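Local coordinates for protein Mono(ADP-ribosyl)transferase SpvB (Salmonella typhimurium, PDB 2GWM) that transfers ADP-ribose from NAD(+) to protein arginine, probably that of host actin, so blocking filament assembly, here represented by its catalytic ADP-ribosyltransferase domain, at residues E1-Q4 with I5-L8; K34-L37 with L38-Y42; E51-K54 with N55-V59. One frame throughout, in Å; residues are numbered along the deposited sequence.

Contact 1: residues E1-Q4 with I5-L8; sequences ESKQ and IQAL
Ser-2 OG accepts the backbone N-H of Ile-5 at 2.9 Å from Ile-5 N, a nearly straight N-cap bond at the start of helix 3-24. The first turn of a helix has amide N-H groups with no carbonyl before them, and serine suits the place because its short side chain can fold back to one of them. Its chi1 of 81° sets OG between the backbone N and the carbonyl carbon, facing the turn, where it also lies 3.5 Å from Ile-5 CG1.

Glu-1, just before the cap, lies across Ile-5. With CG anti to the backbone N (chi1 -174°) and the chain extended, it crosses at about a right angle, its CG resting 3.5 Å from the CG2 branch of Ile-5. Its carboxylate then passes beside the aliphatic part of Gln-6, while OE1 forms a salt bridge with Arg-9, one turn beyond Ile-5. Gln-6 reaches back the other way: its NE2 donates to Glu-1 O at 3.3 Å, a rather long bond that reaches the oxygen from above the carbonyl plane instead of along a lone pair. The same NE2 lies 3.3 Å from Lys-3 CD, the two side chains running side by side in the same direction. Backbone bonds from Gln-6, Ala-7 and Leu-8 to the carbonyls of Ser-2, Lys-3 and Gln-4 complete the turn.

In this ADP-ribosyltransferase domain, Gln-4, hydrogen-bonded to Asp-63, and the small Ala-7 face helix 50-69, while Leu-8 packs on Ile-64 of that helix and, with Ile-5, on Leu-71 in the loop that leads toward strand 78-83.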
ATOM      1  N   GLU A   1     -15.066  17.012 -10.978  1.00 37.85           N
ATOM      2  CA  GLU A   1     -14.331  15.896 -10.308  1.00 37.36           C
ATOM      3  C   GLU A   1     -15.298  14.844  -9.822  1.00 34.84           C
ATOM      4  O   GLU A   1     -16.188  15.143  -9.016  1.00 35.56           O
ATOM      5  CB  GLU A   1     -13.555  16.418  -9.110  1.00 39.01           C
ATOM      6  CG  GLU A   1     -12.676  15.380  -8.453  1.00 40.34           C
ATOM      7  CD  GLU A   1     -11.819  16.006  -7.318  1.00 45.18           C
ATOM      8  OE1 GLU A   1     -10.832  16.758  -7.620  1.00 51.72           O
ATOM      9  OE2 GLU A   1     -12.143  15.740  -6.118  1.00 50.56           O
ATOM     10  N   SER A   2     -15.103  13.612 -10.282  1.00 30.88           N
ATOM     11  CA  SER A   2     -16.023  12.550  -9.953  1.00 27.85           C
ATOM     12  C   SER A   2     -16.095  12.403  -8.456  1.00 25.36           C
ATOM     13  O   SER A   2     -15.126  12.697  -7.723  1.00 24.11           O
ATOM     14  CB  SER A   2     -15.645  11.245 -10.631  1.00 27.11           C
ATOM     15  OG  SER A   2     -14.638  10.600  -9.923  1.00 23.74           O
ATOM     16  N   LYS A   3     -17.231  11.906  -7.969  1.00 23.12           N
ATOM     17  CA  LYS A   3     -17.355  11.633  -6.547  1.00 22.83           C
ATOM     18  C   LYS A   3     -16.394  10.490  -6.165  1.00 21.17           C
ATOM     19  O   LYS A   3     -15.993  10.356  -5.023  1.00 22.27           O
ATOM     20  CB  LYS A   3     -18.765  11.239  -6.183  1.00 23.01           C
ATOM     21  CG  LYS A   3     -19.791  12.354  -6.514  1.00 27.06           C
ATOM     22  CD  LYS A   3     -19.554  13.600  -5.704  1.00 30.16           C
ATOM     23  CE  LYS A   3     -20.812  14.539  -5.723  1.00 33.11           C
ATOM     24  NZ  LYS A   3     -20.600  15.735  -4.876  1.00 38.50           N
ATOM     25  N   GLN A   4     -16.033   9.642  -7.125  1.00 18.70           N
ATOM     26  CA  GLN A   4     -15.084   8.572  -6.842  1.00 19.91           C
ATOM     27  C   GLN A   4     -13.676   9.105  -6.607  1.00 19.55           C
ATOM     28  O   GLN A   4     -12.985   8.687  -5.665  1.00 20.37           O
ATOM     29  CB  GLN A   4     -15.151   7.558  -7.971  1.00 19.93           C
ATOM     30  CG  GLN A   4     -16.442   6.706  -7.983  1.00 18.73           C
ATOM     31  CD  GLN A   4     -17.691   7.518  -8.267  1.00 19.87           C
ATOM     32  OE1 GLN A   4     -17.727   8.294  -9.217  1.00 21.00           O
ATOM     33  NE2 GLN A   4     -18.717   7.328  -7.452  1.00 19.09           N
ATOM     34  N   ILE A   5     -13.275  10.054  -7.423  1.00 20.71           N
ATOM     35  CA  ILE A   5     -11.995  10.752  -7.178  1.00 20.93           C
ATOM     36  C   ILE A   5     -12.029  11.456  -5.859  1.00 19.64           C
ATOM     37  O   ILE A   5     -11.054  11.450  -5.114  1.00 20.47           O
ATOM     38  CB  ILE A   5     -11.640  11.665  -8.338  1.00 21.35           C
ATOM     39  CG1 ILE A   5     -11.179  10.807  -9.528  1.00 24.23           C
ATOM     40  CG2 ILE A   5     -10.556  12.695  -7.963  1.00 24.24           C
ATOM     41  CD1 ILE A   5      -9.852  10.282  -9.446  1.00 28.05           C
ATOM     42  N   GLN A   6     -13.153  12.102  -5.526  1.00 19.48           N
ATOM     43  CA  GLN A   6     -13.215  12.770  -4.245  1.00 20.81           C
ATOM     44  C   GLN A   6     -13.088  11.777  -3.081  1.00 19.95           C
ATOM     45  O   GLN A   6     -12.476  12.093  -2.055  1.00 21.06           O
ATOM     46  CB  GLN A   6     -14.526  13.551  -4.132  1.00 21.75           C
ATOM     47  CG  GLN A   6     -14.653  14.710  -5.075  1.00 24.50           C
ATOM     48  CD  GLN A   6     -15.946  15.471  -4.837  1.00 30.93           C
ATOM     49  OE1 GLN A   6     -16.143  16.037  -3.757  1.00 41.66           O
ATOM     50  NE2 GLN A   6     -16.835  15.485  -5.826  1.00 37.81           N
ATOM     51  N   ALA A   7     -13.664  10.599  -3.231  1.00 19.64           N
ATOM     52  CA  ALA A   7     -13.483   9.558  -2.212  1.00 19.07           C
ATOM     53  C   ALA A   7     -12.019   9.122  -2.101  1.00 19.78           C
ATOM     54  O   ALA A   7     -11.541   8.955  -1.017  1.00 20.13           O
ATOM     55  CB  ALA A   7     -14.380   8.408  -2.449  1.00 20.03           C
ATOM     56  N   LEU A   8     -11.332   8.990  -3.236  1.00 18.70           N
ATOM     57  CA  LEU A   8      -9.902   8.690  -3.229  1.00 19.11           C
ATOM     58  C   LEU A   8      -9.090   9.768  -2.562  1.00 18.70           C
ATOM     59  O   LEU A   8      -8.124   9.488  -1.806  1.00 19.05           O
ATOM     60  CB  LEU A   8      -9.421   8.479  -4.677  1.00 19.79           C
ATOM     61  CG  LEU A   8      -7.890   8.208  -4.857  1.00 20.27           C
ATOM     62  CD1 LEU A   8      -7.496   6.963  -4.094  1.00 19.13           C
ATOM     63  CD2 LEU A   8      -7.642   8.052  -6.333  1.00 20.25           C
TER

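Contact 2: residues K34-L37 with L38-Y42. With SO4 (sulfate ion), chain B.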
ATOM      1  N   LYS A  34     -17.712   4.475  11.121  1.00 18.88           N
ATOM      2  CA  LYS A  34     -19.137   4.811  11.081  1.00 18.81           C
ATOM      3  C   LYS A  34     -19.287   6.333  10.937  1.00 19.75           C
ATOM      4  O   LYS A  34     -20.130   6.806  10.188  1.00 20.59           O
ATOM      5  CB  LYS A  34     -19.815   4.304  12.346  1.00 19.68           C
ATOM      6  CG  LYS A  34     -19.982   2.830  12.258  1.00 21.44           C
ATOM      7  CD  LYS A  34     -20.547   2.228  13.549  1.00 23.25           C
ATOM      8  CE  LYS A  34     -20.932   0.742  13.261  1.00 27.76           C
ATOM      9  NZ  LYS A  34     -21.239  -0.011  14.517  1.00 30.66           N
ATOM     10  N   GLU A  35     -18.406   7.088  11.589  1.00 20.92           N
ATOM     11  CA  GLU A  35     -18.483   8.507  11.487  1.00 20.74           C
ATOM     12  C   GLU A  35     -18.209   8.980  10.054  1.00 20.48           C
ATOM     13  O   GLU A  35     -18.848   9.898   9.552  1.00 21.75           O
ATOM     14  CB  GLU A  35     -17.578   9.193  12.536  1.00 23.08           C
ATOM     15  CG  GLU A  35     -18.135  10.437  13.084  1.00 30.69           C
ATOM     16  CD  GLU A  35     -19.546  10.296  13.703  1.00 31.05           C
ATOM     17  OE1 GLU A  35     -19.785   9.470  14.639  1.00 35.56           O
ATOM     18  OE2 GLU A  35     -20.431  11.034  13.229  1.00 40.50           O
ATOM     19  N   THR A  36     -17.248   8.337   9.396  1.00 20.39           N
ATOM     20  CA  THR A  36     -16.969   8.579   7.987  1.00 21.12           C
ATOM     21  C   THR A  36     -18.148   8.284   7.078  1.00 20.25           C
ATOM     22  O   THR A  36     -18.504   9.062   6.195  1.00 20.56           O
ATOM     23  CB  THR A  36     -15.732   7.799   7.545  1.00 22.57           C
ATOM     24  OG1 THR A  36     -14.569   8.324   8.213  1.00 25.31           O
ATOM     25  CG2 THR A  36     -15.600   7.805   6.013  1.00 23.48           C
ATOM     26  N   LEU A  37     -18.767   7.135   7.283  1.00 19.69           N
ATOM     27  CA  LEU A  37     -19.916   6.781   6.471  1.00 19.82           C
ATOM     28  C   LEU A  37     -21.049   7.766   6.614  1.00 19.49           C
ATOM     29  O   LEU A  37     -21.714   8.110   5.628  1.00 20.82           O
ATOM     30  CB  LEU A  37     -20.352   5.378   6.768  1.00 20.41           C
ATOM     31  CG  LEU A  37     -19.300   4.306   6.444  1.00 20.91           C
ATOM     32  CD1 LEU A  37     -19.805   2.970   6.992  1.00 21.26           C
ATOM     33  CD2 LEU A  37     -18.985   4.180   4.966  1.00 20.53           C
ATOM     34  N   LEU A  38     -21.238   8.265   7.825  1.00 19.98           N
ATOM     35  CA  LEU A  38     -22.326   9.221   8.079  1.00 21.02           C
ATOM     36  C   LEU A  38     -21.949  10.548   7.412  1.00 20.78           C
ATOM     37  O   LEU A  38     -22.760  11.136   6.684  1.00 22.16           O
ATOM     38  CB  LEU A  38     -22.561   9.405   9.570  1.00 21.16           C
ATOM     39  CG  LEU A  38     -23.359  10.638   9.958  1.00 24.15           C
ATOM     40  CD1 LEU A  38     -24.725  10.590   9.341  1.00 25.99           C
ATOM     41  CD2 LEU A  38     -23.458  10.779  11.462  1.00 25.72           C
ATOM     42  N   SER A  39     -20.735  11.028   7.658  1.00 22.00           N
ATOM     43  CA  SER A  39     -20.330  12.327   7.152  1.00 22.75           C
ATOM     44  C   SER A  39     -20.283  12.415   5.630  1.00 23.74           C
ATOM     45  O   SER A  39     -20.492  13.461   5.053  1.00 23.55           O
ATOM     46  CB  SER A  39     -19.005  12.757   7.755  1.00 24.47           C
ATOM     47  OG  SER A  39     -17.967  11.902   7.413  1.00 30.12           O
ATOM     48  N   ARG A  40     -20.007  11.304   4.967  1.00 21.91           N
ATOM     49  CA  ARG A  40     -19.970  11.280   3.518  1.00 22.81           C
ATOM     50  C   ARG A  40     -21.276  10.719   2.933  1.00 22.30           C
ATOM     51  O   ARG A  40     -21.383  10.424   1.722  1.00 23.32           O
ATOM     52  CB  ARG A  40     -18.760  10.463   3.080  1.00 23.61           C
ATOM     53  CG  ARG A  40     -17.477  10.984   3.629  1.00 22.94           C
ATOM     54  CD  ARG A  40     -16.231  10.417   2.929  1.00 23.86           C
ATOM     55  NE  ARG A  40     -16.152  10.821   1.517  1.00 21.64           N
ATOM     56  CZ  ARG A  40     -15.677  11.990   1.067  1.00 22.00           C
ATOM     57  NH1 ARG A  40     -15.234  12.913   1.890  1.00 23.25           N
ATOM     58  NH2 ARG A  40     -15.668  12.234  -0.242  1.00 24.28           N
ATOM     59  N   ASP A  41     -22.280  10.569   3.805  1.00 22.49           N
ATOM     60  CA  ASP A  41     -23.676  10.262   3.413  1.00 23.28           C
ATOM     61  C   ASP A  41     -23.940   8.893   2.890  1.00 21.90           C
ATOM     62  O   ASP A  41     -25.045   8.631   2.407  1.00 22.67           O
ATOM     63  CB  ASP A  41     -24.239  11.335   2.457  1.00 25.68           C
ATOM     64  CG  ASP A  41     -24.213  12.684   3.052  1.00 30.59           C
ATOM     65  OD1 ASP A  41     -24.636  12.846   4.218  1.00 32.64           O
ATOM     66  OD2 ASP A  41     -23.686  13.598   2.373  1.00 38.29           O
ATOM     67  N   TYR A  42     -23.013   7.956   3.091  1.00 21.00           N
ATOM     68  CA  TYR A  42     -23.346   6.593   2.769  1.00 21.25           C
ATOM     69  C   TYR A  42     -24.385   6.023   3.724  1.00 22.69           C
ATOM     70  O   TYR A  42     -25.091   5.101   3.379  1.00 24.10           O
ATOM     71  CB  TYR A  42     -22.097   5.696   2.820  1.00 20.89           C
ATOM     72  CG  TYR A  42     -21.021   6.025   1.806  1.00 20.99           C
ATOM     73  CD1 TYR A  42     -21.143   5.623   0.515  1.00 22.90           C
ATOM     74  CD2 TYR A  42     -19.895   6.749   2.158  1.00 21.42           C
ATOM     75  CE1 TYR A  42     -20.167   5.875  -0.425  1.00 19.94           C
ATOM     76  CE2 TYR A  42     -18.911   7.007   1.233  1.00 20.82           C
ATOM     77  CZ  TYR A  42     -19.056   6.593  -0.071  1.00 20.32           C
ATOM     78  OH  TYR A  42     -18.036   6.902  -0.959  1.00 21.30           O
TER
HETATM   79  S   SO4 B 591     -15.615  15.878  -0.490  1.00 66.61           S
HETATM   80  O1  SO4 B 591     -16.202  14.790  -1.264  1.00 65.19           O
HETATM   81  O2  SO4 B 591     -14.468  15.417   0.329  1.00 62.70           O
HETATM   82  O3  SO4 B 591     -15.247  16.937  -1.450  1.00 66.30           O
HETATM   83  O4  SO4 B 591     -16.631  16.427   0.420  1.00 66.19           O
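Leu-37 and Tyr-42 meet with their side chains crossing at about a right angle: the CD2 methyl of Leu-37 lies 3.9 Å from Tyr-42 CD2 and also approaches the tyrosine CB. A branched aliphatic side chain suits this buried position, where Leu-37 also packs on Phe-53 and Met-57 of helix 50-69. Tyrosine combines an apolar ring with a hydroxyl that hydrogen-bonds to Asp-63, tying this corner to the same helix.

The pair belongs to a Schellman motif, which ends helix 30-39. Arg-40 N still donates to Thr-36 O at 3.0 Å, but Arg-40 is the first residue to leave helical geometry, and Asp-41 follows with positive phi (71°). Asp-41 N donates to Leu-38 O at 3.0 Å, and Tyr-42 N turns back to Leu-37 O at 2.9 Å, though the 121° angle at the hydrogen makes this bond weak.

On another side of the helix, Thr-36 and Arg-40 run alongside each other in the same direction, with Thr-36 CG2 and Arg-40 CD 4.1 Å apart. Thr-36 OG1 is hydrogen-bonded to Tyr-10 OH of helix 3-24. The longer arginine carries on to a sulfate, probably from the crystallisation liquor: NH1 donates to O2 at 3.0 Å, with O2 at the edge and in the guanidinium plane, while NH2 donates to O1 at 2.8 Å along a more bent path. Two N-H groups hold the guanidinium's rotation in this crystal. Glu-35 and Leu-38 also lie side by side, Glu-35 OE2 3.5 Å from the CD2 methyl of Leu-38, while the other carboxylate oxygen, OE1, is bound by Asn-46.

Contact 3: residues E51-K54 with N55-V59; sequences EEFK and NAMSV
The ring of Phe-53 carries Met-57 CG over one face, 3.9 Å from the ring centroid and 18° off its normal, a CH-pi contact displaced toward the rim. The sulfur of Met-57 stands obliquely at 4.6 Å from the same centroid, which makes this a Met-aromatic pair one helical turn apart. Methionine bends at chi2 and chi3, so a flexible thioether chain follows the ring alongside. Tyr-22 of helix 3-24 touches both side chains, and Lys-34 of helix 30-39 makes a cation-pi contact with the ring. On this packed side, small Ala-56 faces Leu-37 and Leu-43.

On the outer side of helix 50-69, Lys-54 O accepts two donors from Ser-58: the backbone N at 3.0 Å and OG at 3.1 Å, from opposite faces of the carbonyl plane. Serine can do this because OG sits beside its backbone N (chi1 -63°), pointing back along the helix.

The chemistry is divided by side. Dispersion and weak CH-pi forces pack the buried side, whereas at Lys-54 a single carbonyl holds a hydroxyl as well as its helical N-H, so the serine proton is satisfied within the helix itself.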
ATOM      1  N   GLU A  51     -25.256  -5.344   8.767  1.00 28.96           N
ATOM      2  CA  GLU A  51     -25.302  -5.494   7.323  1.00 27.72           C
ATOM      3  C   GLU A  51     -25.325  -4.116   6.645  1.00 25.90           C
ATOM      4  O   GLU A  51     -24.710  -3.948   5.629  1.00 24.77           O
ATOM      5  CB  GLU A  51     -26.436  -6.442   6.860  1.00 29.35           C
ATOM      6  CG  GLU A  51     -26.176  -7.301   5.544  1.00 32.40           C
ATOM      7  CD  GLU A  51     -24.724  -7.774   5.221  1.00 37.95           C
ATOM      8  OE1 GLU A  51     -24.056  -8.485   6.026  1.00 41.16           O
ATOM      9  OE2 GLU A  51     -24.257  -7.454   4.092  1.00 42.96           O
ATOM     10  N   GLU A  52     -26.008  -3.126   7.221  1.00 23.92           N
ATOM     11  CA  GLU A  52     -26.023  -1.782   6.654  1.00 23.20           C
ATOM     12  C   GLU A  52     -24.605  -1.231   6.619  1.00 22.11           C
ATOM     13  O   GLU A  52     -24.192  -0.592   5.651  1.00 20.40           O
ATOM     14  CB  GLU A  52     -26.901  -0.864   7.495  1.00 23.49           C
ATOM     15  CG  GLU A  52     -28.350  -1.083   7.181  1.00 24.47           C
ATOM     16  CD  GLU A  52     -29.287  -0.488   8.197  1.00 26.55           C
ATOM     17  OE1 GLU A  52     -28.848  -0.040   9.298  1.00 26.27           O
ATOM     18  OE2 GLU A  52     -30.491  -0.471   7.859  1.00 30.54           O
ATOM     19  N   PHE A  53     -23.895  -1.448   7.725  1.00 21.43           N
ATOM     20  CA  PHE A  53     -22.506  -1.000   7.865  1.00 20.86           C
ATOM     21  C   PHE A  53     -21.606  -1.668   6.837  1.00 20.52           C
ATOM     22  O   PHE A  53     -20.854  -1.012   6.131  1.00 20.40           O
ATOM     23  CB  PHE A  53     -21.983  -1.322   9.260  1.00 21.26           C
ATOM     24  CG  PHE A  53     -20.548  -0.975   9.442  1.00 21.49           C
ATOM     25  CD1 PHE A  53     -20.143   0.358   9.485  1.00 24.16           C
ATOM     26  CD2 PHE A  53     -19.589  -1.953   9.522  1.00 22.52           C
ATOM     27  CE1 PHE A  53     -18.827   0.667   9.644  1.00 20.86           C
ATOM     28  CE2 PHE A  53     -18.271  -1.616   9.663  1.00 22.91           C
ATOM     29  CZ  PHE A  53     -17.902  -0.310   9.724  1.00 21.28           C
ATOM     30  N   LYS A  54     -21.676  -2.994   6.760  1.00 21.25           N
ATOM     31  CA  LYS A  54     -20.859  -3.732   5.811  1.00 21.71           C
ATOM     32  C   LYS A  54     -21.150  -3.244   4.392  1.00 20.85           C
ATOM     33  O   LYS A  54     -20.249  -3.008   3.632  1.00 22.01           O
ATOM     34  CB  LYS A  54     -21.167  -5.242   5.899  1.00 22.09           C
ATOM     35  CG  LYS A  54     -20.388  -6.075   4.881  1.00 24.77           C
ATOM     36  CD  LYS A  54     -20.735  -7.497   4.842  1.00 27.25           C
ATOM     37  CE  LYS A  54     -19.905  -8.184   3.749  1.00 28.45           C
ATOM     38  NZ  LYS A  54     -20.601  -8.131   2.420  1.00 29.46           N
ATOM     39  N   ASN A  55     -22.438  -3.133   4.034  1.00 20.60           N
ATOM     40  CA  ASN A  55     -22.793  -2.705   2.660  1.00 20.62           C
ATOM     41  C   ASN A  55     -22.304  -1.320   2.337  1.00 20.60           C
ATOM     42  O   ASN A  55     -21.837  -1.077   1.247  1.00 23.29           O
ATOM     43  CB  ASN A  55     -24.297  -2.809   2.400  1.00 21.39           C
ATOM     44  CG  ASN A  55     -24.797  -4.253   2.398  1.00 24.91           C
ATOM     45  OD1 ASN A  55     -24.019  -5.215   2.299  1.00 27.83           O
ATOM     46  ND2 ASN A  55     -26.108  -4.418   2.496  1.00 28.38           N
ATOM     47  N   ALA A  56     -22.376  -0.401   3.302  1.00 19.74           N
ATOM     48  CA  ALA A  56     -21.926   0.934   3.049  1.00 18.77           C
ATOM     49  C   ALA A  56     -20.405   1.002   2.918  1.00 18.71           C
ATOM     50  O   ALA A  56     -19.857   1.782   2.098  1.00 18.79           O
ATOM     51  CB  ALA A  56     -22.466   1.842   4.173  1.00 19.39           C
ATOM     52  N   MET A  57     -19.688   0.263   3.759  1.00 18.94           N
ATOM     53  CA  MET A  57     -18.251   0.200   3.641  1.00 19.43           C
ATOM     54  C   MET A  57     -17.854  -0.290   2.267  1.00 18.93           C
ATOM     55  O   MET A  57     -16.900   0.200   1.702  1.00 19.38           O
ATOM     56  CB  MET A  57     -17.660  -0.758   4.672  1.00 18.87           C
ATOM     57  CG  MET A  57     -17.697  -0.160   6.059  1.00 19.49           C
ATOM     58  SD  MET A  57     -16.608   1.276   6.359  1.00 21.68           S
ATOM     59  CE  MET A  57     -15.016   0.514   6.391  1.00 28.12           C
ATOM     60  N   SER A  58     -18.579  -1.272   1.764  1.00 19.09           N
ATOM     61  CA  SER A  58     -18.310  -1.757   0.418  1.00 19.04           C
ATOM     62  C   SER A  58     -18.404  -0.697  -0.620  1.00 18.94           C
ATOM     63  O   SER A  58     -17.552  -0.575  -1.489  1.00 19.07           O
ATOM     64  CB  SER A  58     -19.254  -2.916   0.070  1.00 20.71           C
ATOM     65  OG  SER A  58     -19.040  -4.054   0.956  1.00 24.94           O
ATOM     66  N   VAL A  59     -19.486   0.090  -0.580  1.00 18.33           N
ATOM     67  CA  VAL A  59     -19.638   1.118  -1.569  1.00 19.15           C
ATOM     68  C   VAL A  59     -18.499   2.177  -1.485  1.00 18.24           C
ATOM     69  O   VAL A  59     -17.994   2.671  -2.483  1.00 19.05           O
ATOM     70  CB  VAL A  59     -21.021   1.839  -1.408  1.00 19.84           C
ATOM     71  CG1 VAL A  59     -21.204   2.790  -2.580  1.00 20.53           C
ATOM     72  CG2 VAL A  59     -22.166   0.842  -1.354  1.00 19.73           C
TER

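All three contacts are local to helices of the ADP-ribosyltransferase domain, and each lies on a different one: 3-24, 30-39 and 50-69. Contact 1 is a helix start and contact 2 a helix end, whereas contact 3 lies within a continuous helix. Contact 2 is the most superficial, while contacts 1 and 3 are each partly buried. Contacts 2 and 3 join directly, Leu-37 CD1 lying 3.6 Å from Phe-53 CD1, so their apolar sides share one interface. Contact 1 meets contact 2 more lightly, near Arg-40 and Tyr-42, and does not touch contact 3. Polar capping dominates the first, a C-terminal Schellman cap with a leucine-tyrosine contact marks the second, and aromatic packing the third.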